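Local coordinates for protein methyltransferase type 12 (Clostridium thermocellum, PDB 3JWG) that probably transfers a methyl group from S-adenosyl-L-methionine to the 2'-oxygen of the 3'-terminal nucleotide of small RNAs, this chain being its methyltransferase domain, at residues V24-N29 with D50-Q55; I34-G39 with T57-S62; A105-E110 with T135-T140. All blocks are in the same frame, centred on the assembly; numbering follows the deposited sequence.

Contact 1: residues V24-N29 with D50-Q55; sequences VLKSVN and DKSFEQ
Leu25 and Phe53 form the close-packed half of this contact. Leu25 CB lies 3.9 Å from Phe53 CE1 and meets the ring obliquely, while Lys26 N lies near the ring plane, at the CZ edge. Both side chains are buried, as suits a branched aliphatic and a flat aromatic group that fill space without needing a polar partner; each rests on Val33 of strand 32-36. One face of the ring is covered by its own neighbour, with Ser52 OG 3.8 Å above the plane, over the centre.

Toward solvent the contact becomes looser and polar. The exposed Lys26 reaches across at about a right angle to the side chain of Asp50. Bends at chi2 and chi4 carry the lysine past Ser52, its CD lying 3.4 Å from Ser52 OG, and bring NZ to 3.8 Å from Asp50 OD2, a long salt bridge. Lysine suits this edge because its methylenes can pack while its charge stays at the surface. Asp50 is held more firmly from its own side: OD1 accepts Ser52 N at 3.0 Å through its anti lone pair, and Ser52 OG at 2.6 Å from above the carboxylate plane. Two donors on one oxygen help fix the rotation of the carboxylate, with OD2 the slightly nearer oxygen to NZ.

The bond from Ser52 N to Asp50 OD1 closes an Asx turn, set within a type I beta turn from Asp50 to Phe53. The contact joins the loop between helix 42-48 and strand 55-60 to the end of helix 13-27, a Schellman motif with Asn29 as C-prime residue.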
loop_
_atom_site.group_PDB
_atom_site.type_symbol
_atom_site.label_atom_id
_atom_site.label_comp_id
_atom_site.label_asym_id
_atom_site.label_seq_id
_atom_site.Cartn_x
_atom_site.Cartn_y
_atom_site.Cartn_z
ATOM N N VAL A 24 4.161 -10.222 -4.942
ATOM C CA VAL A 24 4.909 -10.295 -3.691
ATOM C C VAL A 24 4.052 -10.984 -2.627
ATOM O O VAL A 24 4.523 -11.879 -1.915
ATOM C CB VAL A 24 5.331 -8.890 -3.196
ATOM C CG1 VAL A 24 5.953 -8.989 -1.807
ATOM C CG2 VAL A 24 6.335 -8.282 -4.167
ATOM N N LEU A 25 2.791 -10.569 -2.526
ATOM C CA LEU A 25 1.862 -11.158 -1.560
ATOM C C LEU A 25 1.762 -12.671 -1.773
ATOM O O LEU A 25 1.858 -13.460 -0.826
ATOM C CB LEU A 25 0.483 -10.518 -1.717
ATOM C CG LEU A 25 0.436 -9.036 -1.329
ATOM C CD1 LEU A 25 -0.873 -8.418 -1.768
ATOM C CD2 LEU A 25 0.626 -8.917 0.176
ATOM N N LYS A 26 1.557 -13.071 -3.021
ATOM C CA LYS A 26 1.462 -14.490 -3.343
ATOM C C LYS A 26 2.774 -15.199 -2.999
ATOM O O LYS A 26 2.762 -16.316 -2.474
ATOM C CB LYS A 26 1.147 -14.668 -4.833
ATOM C CG LYS A 26 0.903 -16.109 -5.276
ATOM C CD LYS A 26 -0.359 -16.697 -4.645
ATOM C CE LYS A 26 -0.654 -18.095 -5.193
ATOM N NZ LYS A 26 -0.873 -18.059 -6.676
ATOM N N SER A 27 3.903 -14.547 -3.280
ATOM C CA SER A 27 5.207 -15.147 -3.011
ATOM C C SER A 27 5.410 -15.452 -1.528
ATOM O O SER A 27 6.145 -16.380 -1.183
ATOM C CB SER A 27 6.348 -14.247 -3.521
ATOM O OG SER A 27 6.637 -13.179 -2.633
ATOM N N VAL A 28 4.756 -14.693 -0.652
ATOM C CA VAL A 28 4.898 -14.937 0.782
ATOM C C VAL A 28 3.714 -15.723 1.336
ATOM O O VAL A 28 3.593 -15.919 2.541
ATOM C CB VAL A 28 5.071 -13.614 1.582
ATOM C CG1 VAL A 28 6.312 -12.871 1.092
ATOM C CG2 VAL A 28 3.837 -12.736 1.443
ATOM N N ASN A 29 2.844 -16.172 0.440
ATOM C CA ASN A 29 1.673 -16.956 0.814
ATOM C C ASN A 29 0.703 -16.209 1.725
ATOM O O ASN A 29 0.152 -16.792 2.654
ATOM C CB ASN A 29 2.117 -18.268 1.484
ATOM C CG ASN A 29 0.981 -19.269 1.621
ATOM O OD1 ASN A 29 0.144 -19.398 0.730
ATOM N ND2 ASN A 29 0.961 -19.997 2.735
ATOM N N ASP A 50 -7.462 -13.518 -7.943
ATOM C CA ASP A 50 -6.621 -14.633 -7.510
ATOM C C ASP A 50 -7.302 -15.324 -6.323
ATOM O O ASP A 50 -7.333 -14.787 -5.215
ATOM C CB ASP A 50 -5.237 -14.119 -7.101
ATOM C CG ASP A 50 -4.223 -15.235 -6.952
ATOM O OD1 ASP A 50 -4.518 -16.221 -6.249
ATOM O OD2 ASP A 50 -3.123 -15.126 -7.533
ATOM N N LYS A 51 -7.835 -16.521 -6.557
ATOM C CA LYS A 51 -8.550 -17.269 -5.521
ATOM C C LYS A 51 -7.764 -17.593 -4.250
ATOM O O LYS A 51 -8.352 -17.998 -3.248
ATOM C CB LYS A 51 -9.108 -18.576 -6.099
ATOM C CG LYS A 51 -8.039 -19.597 -6.463
ATOM C CD LYS A 51 -8.644 -20.962 -6.750
ATOM C CE LYS A 51 -7.565 -21.980 -7.095
ATOM N NZ LYS A 51 -8.124 -23.353 -7.256
ATOM N N SER A 52 -6.445 -17.429 -4.279
ATOM C CA SER A 52 -5.644 -17.728 -3.099
ATOM C C SER A 52 -5.909 -16.727 -1.978
ATOM O O SER A 52 -5.684 -17.029 -0.809
ATOM C CB SER A 52 -4.146 -17.733 -3.441
ATOM O OG SER A 52 -3.681 -16.435 -3.782
ATOM N N PHE A 53 -6.388 -15.539 -2.329
ATOM C CA PHE A 53 -6.669 -14.521 -1.319
ATOM C C PHE A 53 -8.056 -14.739 -0.716
ATOM O O PHE A 53 -9.074 -14.463 -1.346
ATOM C CB PHE A 53 -6.532 -13.131 -1.944
ATOM C CG PHE A 53 -5.143 -12.848 -2.456
ATOM C CD1 PHE A 53 -4.075 -12.745 -1.573
ATOM C CD2 PHE A 53 -4.894 -12.754 -3.822
ATOM C CE1 PHE A 53 -2.771 -12.557 -2.041
ATOM C CE2 PHE A 53 -3.594 -12.566 -4.306
ATOM C CZ PHE A 53 -2.529 -12.468 -3.412
ATOM N N GLU A 54 -8.078 -15.234 0.518
ATOM C CA GLU A 54 -9.323 -15.545 1.213
ATOM C C GLU A 54 -10.061 -14.335 1.769
ATOM O O GLU A 54 -11.292 -14.286 1.736
ATOM C CB GLU A 54 -9.041 -16.546 2.337
ATOM C CG GLU A 54 -8.275 -17.784 1.870
ATOM C CD GLU A 54 -8.289 -18.908 2.892
ATOM O OE1 GLU A 54 -9.398 -19.339 3.278
ATOM O OE2 GLU A 54 -7.203 -19.366 3.306
ATOM N N GLN A 55 -9.313 -13.368 2.290
ATOM C CA GLN A 55 -9.913 -12.160 2.845
ATOM C C GLN A 55 -9.188 -10.968 2.256
ATOM O O GLN A 55 -7.965 -10.882 2.325
ATOM C CB GLN A 55 -9.790 -12.144 4.370
ATOM C CG GLN A 55 -10.344 -10.881 5.038
ATOM C CD GLN A 55 -11.800 -10.624 4.696
ATOM O OE1 GLN A 55 -12.625 -11.542 4.728
ATOM N NE2 GLN A 55 -12.129 -9.372 4.375
#

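Contact 2: residues I34-G39 with T57-S62; sequences IDLGCG and TGVDVS. With MG (magnesium ion), chain B.
Ile34, Asp35 and Leu36 pair in parallel with Thr57, Gly58 and Val59, the strand segments running 4.7 Å apart at 15°, and the backbone bonds continue past the strand into a type II turn from Asp35 to Cys38. There Val59 O accepts two donors, Gly37 N at 2.6 Å and Cys38 N at 2.8 Å, from opposite faces of its carbonyl plane, gripping the second half of the turn.

Among the side chains, Val59 is the apolar centre. Its CG2 meets Ile34 CD1 at 3.9 Å, and Leu36 lies beside it, pointing the same way. On the other face Cys38 SG packs 3.5 Å from Val59 N, close over Gly58, whose lack of a side chain makes room for the sulfur. Gly37 and Gly39 both adopt positive phi, which glycine tolerates. With CG swung away from the backbone N (chi1 -155°), the Asp60 carboxylate extends toward the turn, and OD1 takes Gly39 N at 2.9 Å from above its plane; OD2 accepts Ser62 N in an Asx turn.

The turn exposes Gly37 O to the magnesium ion, 2.3 Å away. Asp35 acts from the second shell: its OD2 accepts a hydrogen bond from one metal-bound water, while OD1 accepts from another and also bonds Thr107 OG1.

This beta-alpha-beta unit begins the Rossmann-like methyltransferase sheet. As in other class I methyltransferases, the glycine-rich turn and strand-end Asp60 probably line the S-adenosyl-L-methionine site, unoccupied here. Helix 42-48 covers Asp35 and Cys38, and helix 63-73 packs on Cys38 and Asp60; strand 105-109 borders 32-36, and strand 86-90 borders 55-60.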
loop_
_atom_site.group_PDB
_atom_site.type_symbol
_atom_site.label_atom_id
_atom_site.label_comp_id
_atom_site.label_asym_id
_atom_site.label_seq_id
_atom_site.Cartn_x
_atom_site.Cartn_y
_atom_site.Cartn_z
ATOM N N ILE A 34 -4.901 -6.669 3.930
ATOM C CA ILE A 34 -5.604 -5.428 4.198
ATOM C C ILE A 34 -4.851 -4.302 3.494
ATOM O O ILE A 34 -3.643 -4.130 3.679
ATOM C CB ILE A 34 -5.719 -5.149 5.722
ATOM C CG1 ILE A 34 -6.458 -3.828 5.949
ATOM C CG2 ILE A 34 -4.345 -5.137 6.375
ATOM C CD1 ILE A 34 -6.816 -3.574 7.392
ATOM N N ASP A 35 -5.566 -3.554 2.663
ATOM C CA ASP A 35 -4.956 -2.458 1.919
ATOM C C ASP A 35 -5.339 -1.151 2.587
ATOM O O ASP A 35 -6.496 -0.719 2.546
ATOM C CB ASP A 35 -5.427 -2.499 0.460
ATOM C CG ASP A 35 -4.733 -1.469 -0.420
ATOM O OD1 ASP A 35 -3.564 -1.108 -0.150
ATOM O OD2 ASP A 35 -5.366 -1.037 -1.404
ATOM N N LEU A 36 -4.353 -0.543 3.234
ATOM C CA LEU A 36 -4.542 0.710 3.936
ATOM C C LEU A 36 -4.389 1.865 2.941
ATOM O O LEU A 36 -3.302 2.094 2.406
ATOM C CB LEU A 36 -3.517 0.801 5.070
ATOM C CG LEU A 36 -3.624 -0.384 6.043
ATOM C CD1 LEU A 36 -2.479 -0.363 7.043
ATOM C CD2 LEU A 36 -4.982 -0.320 6.759
ATOM N N GLY A 37 -5.496 2.568 2.697
ATOM C CA GLY A 37 -5.523 3.672 1.748
ATOM C C GLY A 37 -5.861 3.100 0.387
ATOM O O GLY A 37 -5.250 3.460 -0.625
ATOM N N CYS A 38 -6.856 2.219 0.360
ATOM C CA CYS A 38 -7.259 1.532 -0.862
ATOM C C CYS A 38 -7.743 2.379 -2.030
ATOM O O CYS A 38 -7.777 1.899 -3.159
ATOM C CB CYS A 38 -8.323 0.473 -0.541
ATOM S SG CYS A 38 -9.938 1.147 -0.049
ATOM N N GLY A 39 -8.124 3.626 -1.778
ATOM C CA GLY A 39 -8.600 4.457 -2.872
ATOM C C GLY A 39 -9.807 3.823 -3.547
ATOM O O GLY A 39 -10.689 3.297 -2.866
ATOM N N THR A 57 -9.425 -6.837 2.383
ATOM C CA THR A 57 -10.026 -5.695 3.051
ATOM C C THR A 57 -9.407 -4.368 2.620
ATOM O O THR A 57 -8.189 -4.200 2.666
ATOM C CB THR A 57 -9.882 -5.835 4.574
ATOM O OG1 THR A 57 -10.498 -7.060 4.996
ATOM C CG2 THR A 57 -10.537 -4.654 5.287
ATOM N N GLY A 58 -10.263 -3.436 2.209
ATOM C CA GLY A 58 -9.805 -2.123 1.788
ATOM C C GLY A 58 -10.229 -1.072 2.796
ATOM O O GLY A 58 -11.379 -1.065 3.244
ATOM N N VAL A 59 -9.304 -0.190 3.163
ATOM C CA VAL A 59 -9.585 0.869 4.128
ATOM C C VAL A 59 -9.171 2.216 3.532
ATOM O O VAL A 59 -8.126 2.322 2.892
ATOM C CB VAL A 59 -8.787 0.655 5.437
ATOM C CG1 VAL A 59 -9.129 1.737 6.443
ATOM C CG2 VAL A 59 -9.077 -0.725 6.015
ATOM N N ASP A 60 -10.000 3.237 3.722
ATOM C CA ASP A 60 -9.674 4.567 3.214
ATOM C C ASP A 60 -10.160 5.611 4.220
ATOM O O ASP A 60 -11.040 5.334 5.043
ATOM C CB ASP A 60 -10.324 4.801 1.846
ATOM C CG ASP A 60 -9.577 5.848 1.007
ATOM O OD1 ASP A 60 -8.516 5.514 0.430
ATOM O OD2 ASP A 60 -10.045 7.008 0.931
ATOM N N VAL A 61 -9.576 6.805 4.154
ATOM C CA VAL A 61 -9.936 7.898 5.055
ATOM C C VAL A 61 -11.198 8.612 4.596
ATOM O O VAL A 61 -11.901 9.222 5.399
ATOM C CB VAL A 61 -8.803 8.952 5.139
ATOM C CG1 VAL A 61 -7.524 8.305 5.629
ATOM C CG2 VAL A 61 -8.580 9.590 3.776
ATOM N N SER A 62 -11.484 8.525 3.302
ATOM C CA SER A 62 -12.642 9.196 2.721
ATOM C C SER A 62 -13.872 8.330 2.467
ATOM O O SER A 62 -13.789 7.262 1.855
ATOM C CB SER A 62 -12.230 9.872 1.412
ATOM O OG SER A 62 -13.365 10.269 0.663
HETATM MG MG MG B . -3.419 2.825 -1.872
HETATM O O HOH W 1 -4.144 0.666 -3.014
HETATM O O HOH W 2 -2.755 1.434 -0.018
HETATM O O HOH W 3 -4.225 3.635 -4.142
#

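Contact 3: residues A105-E110 with T135-T140; sequences AATVIE and TVIVST. With MG (magnesium ion), chain B.
Val108 and Val138 sit side by side on neighbouring parallel strands, side chains on the same face of the sheet, with Val108 CB 4.2 Å from Val138 CG2. Ala106 and Val136 share that face, where helix 117-131 packs on Val108 and Val136. The beta-branched valines suit extended strands, and with the small Ala106 they give that helix an apolar surface.

The opposite face carries Ala105 with Thr135, Thr107 with Ile137, and Ile109 with Ser139. Ala105 CB stands 4.0 Å from Thr135 CB. Thr107 turns its methyl, CG2, toward Ile137 CB at 4.3 Å (chi1 55°), while its hydroxyl goes to Asp35; one residue thus offers an apolar branch to one neighbour and a polar branch to the other. Ile109 CG2, anti to the backbone N, approaches Ser139 CB. Helix 13-27 lies over Ala105, Thr107 and Ile137.

Between the faces, the backbones run 7° from parallel and alternate as donors and acceptors. Ser139 N to Val108 O is 2.8 Å, with a nearly straight N-H angle of 173°, whereas Glu110 N to Ser139 O is a weak last bond at 3.4 Å, where strand 105-109 ends. There Glu110 takes positive phi, and its carboxylate forms a salt bridge with Arg17.

Ile109 uses its main chain for the metal: O binds the magnesium ion at 2.3 Å, and N donates to a metal-bound water. The chemistry implies a site built from backbone carbonyls and waters, in which the apolar side chain of Ile109 supplies no ligand.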
loop_
_atom_site.group_PDB
_atom_site.type_symbol
_atom_site.label_atom_id
_atom_site.label_comp_id
_atom_site.label_asym_id
_atom_site.label_seq_id
_atom_site.Cartn_x
_atom_site.Cartn_y
_atom_site.Cartn_z
ATOM N N ALA A 105 -0.827 -9.804 5.684
ATOM C CA ALA A 105 -0.041 -8.732 5.093
ATOM C C ALA A 105 -0.850 -7.458 4.943
ATOM O O ALA A 105 -2.076 -7.500 4.800
ATOM C CB ALA A 105 0.483 -9.166 3.720
ATOM N N ALA A 106 -0.151 -6.329 4.982
ATOM C CA ALA A 106 -0.776 -5.030 4.805
ATOM C C ALA A 106 -0.055 -4.362 3.639
ATOM O O ALA A 106 1.168 -4.469 3.509
ATOM C CB ALA A 106 -0.632 -4.177 6.071
ATOM N N THR A 107 -0.820 -3.704 2.778
ATOM C CA THR A 107 -0.253 -2.995 1.638
ATOM C C THR A 107 -0.527 -1.504 1.840
ATOM O O THR A 107 -1.593 -1.109 2.327
ATOM C CB THR A 107 -0.867 -3.480 0.302
ATOM O OG1 THR A 107 -2.290 -3.364 0.360
ATOM C CG2 THR A 107 -0.495 -4.947 0.041
ATOM N N VAL A 108 0.449 -0.687 1.465
ATOM C CA VAL A 108 0.388 0.758 1.621
ATOM C C VAL A 108 0.871 1.377 0.313
ATOM O O VAL A 108 2.072 1.498 0.082
ATOM C CB VAL A 108 1.321 1.194 2.776
ATOM C CG1 VAL A 108 1.218 2.691 3.010
ATOM C CG2 VAL A 108 0.965 0.415 4.042
ATOM N N ILE A 109 -0.071 1.754 -0.543
ATOM C CA ILE A 109 0.263 2.322 -1.842
ATOM C C ILE A 109 -0.257 3.753 -1.969
ATOM O O ILE A 109 -1.425 4.021 -1.715
ATOM C CB ILE A 109 -0.341 1.455 -2.968
ATOM C CG1 ILE A 109 0.057 -0.006 -2.752
ATOM C CG2 ILE A 109 0.123 1.963 -4.334
ATOM C CD1 ILE A 109 -0.622 -0.977 -3.688
ATOM N N GLU A 110 0.625 4.670 -2.353
ATOM C CA GLU A 110 0.264 6.076 -2.510
ATOM C C GLU A 110 -0.373 6.648 -1.248
ATOM O O GLU A 110 -1.447 7.259 -1.285
ATOM C CB GLU A 110 -0.670 6.237 -3.710
ATOM C CG GLU A 110 -0.070 5.660 -4.987
ATOM C CD GLU A 110 -0.923 5.909 -6.216
ATOM O OE1 GLU A 110 -2.144 5.639 -6.168
ATOM O OE2 GLU A 110 -0.365 6.367 -7.234
ATOM N N THR A 135 3.924 -9.529 6.852
ATOM C CA THR A 135 4.525 -8.789 5.739
ATOM C C THR A 135 3.864 -7.427 5.528
ATOM O O THR A 135 2.642 -7.310 5.581
ATOM C CB THR A 135 4.390 -9.567 4.411
ATOM O OG1 THR A 135 4.994 -10.862 4.547
ATOM C CG2 THR A 135 5.072 -8.804 3.267
ATOM N N VAL A 136 4.674 -6.399 5.297
ATOM C CA VAL A 136 4.143 -5.066 5.014
ATOM C C VAL A 136 4.787 -4.625 3.700
ATOM O O VAL A 136 6.004 -4.725 3.540
ATOM C CB VAL A 136 4.499 -4.035 6.106
ATOM C CG1 VAL A 136 4.003 -2.652 5.686
ATOM C CG2 VAL A 136 3.877 -4.440 7.442
ATOM N N ILE A 137 3.972 -4.175 2.757
ATOM C CA ILE A 137 4.476 -3.714 1.468
ATOM C C ILE A 137 4.147 -2.235 1.326
ATOM O O ILE A 137 2.972 -1.855 1.317
ATOM C CB ILE A 137 3.818 -4.488 0.301
ATOM C CG1 ILE A 137 4.147 -5.983 0.415
ATOM C CG2 ILE A 137 4.309 -3.935 -1.033
ATOM C CD1 ILE A 137 3.428 -6.847 -0.612
ATOM N N VAL A 138 5.180 -1.400 1.236
ATOM C CA VAL A 138 4.980 0.044 1.092
ATOM C C VAL A 138 5.501 0.476 -0.268
ATOM O O VAL A 138 6.656 0.211 -0.608
ATOM C CB VAL A 138 5.738 0.856 2.177
ATOM C CG1 VAL A 138 5.418 2.340 2.026
ATOM C CG2 VAL A 138 5.362 0.372 3.574
ATOM N N SER A 139 4.643 1.123 -1.046
ATOM C CA SER A 139 5.017 1.601 -2.373
ATOM C C SER A 139 4.829 3.111 -2.430
ATOM O O SER A 139 3.813 3.639 -1.974
ATOM C CB SER A 139 4.143 0.932 -3.441
ATOM O OG SER A 139 4.461 1.401 -4.739
ATOM N N THR A 140 5.811 3.805 -2.997
ATOM C CA THR A 140 5.749 5.253 -3.100
ATOM C C THR A 140 6.628 5.690 -4.272
ATOM O O THR A 140 7.575 4.995 -4.644
ATOM C CB THR A 140 6.242 5.911 -1.777
ATOM O OG1 THR A 140 5.925 7.309 -1.775
ATOM C CG2 THR A 140 7.744 5.725 -1.607
HETATM MG MG MG B . -3.419 2.825 -1.872
HETATM O O HOH W 2 -2.755 1.434 -0.018
HETATM O O HOH W 1 -4.144 0.666 -3.014
HETATM O O HOH W 3 -4.225 3.635 -4.142
#

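Contacts 2 and 3 meet at the centre of one sheet, where strands 32-36 and 105-109 are neighbours: Leu36 N lies 3.0 Å from Thr107 O. At the C-terminal ends of these strands each contact gives the magnesium ion one carbonyl, and three waters are its other modelled ligands, so the metal spans both contacts, whose centres are about 11 Å apart. Contact 1 lies farther out, with the side chain of Leu25 about 12 Å from the ion. It packs against contact 3, Leu25 CD2 being 3.6 Å from Ala105 CB, and adjoins contact 2 only along the sequence.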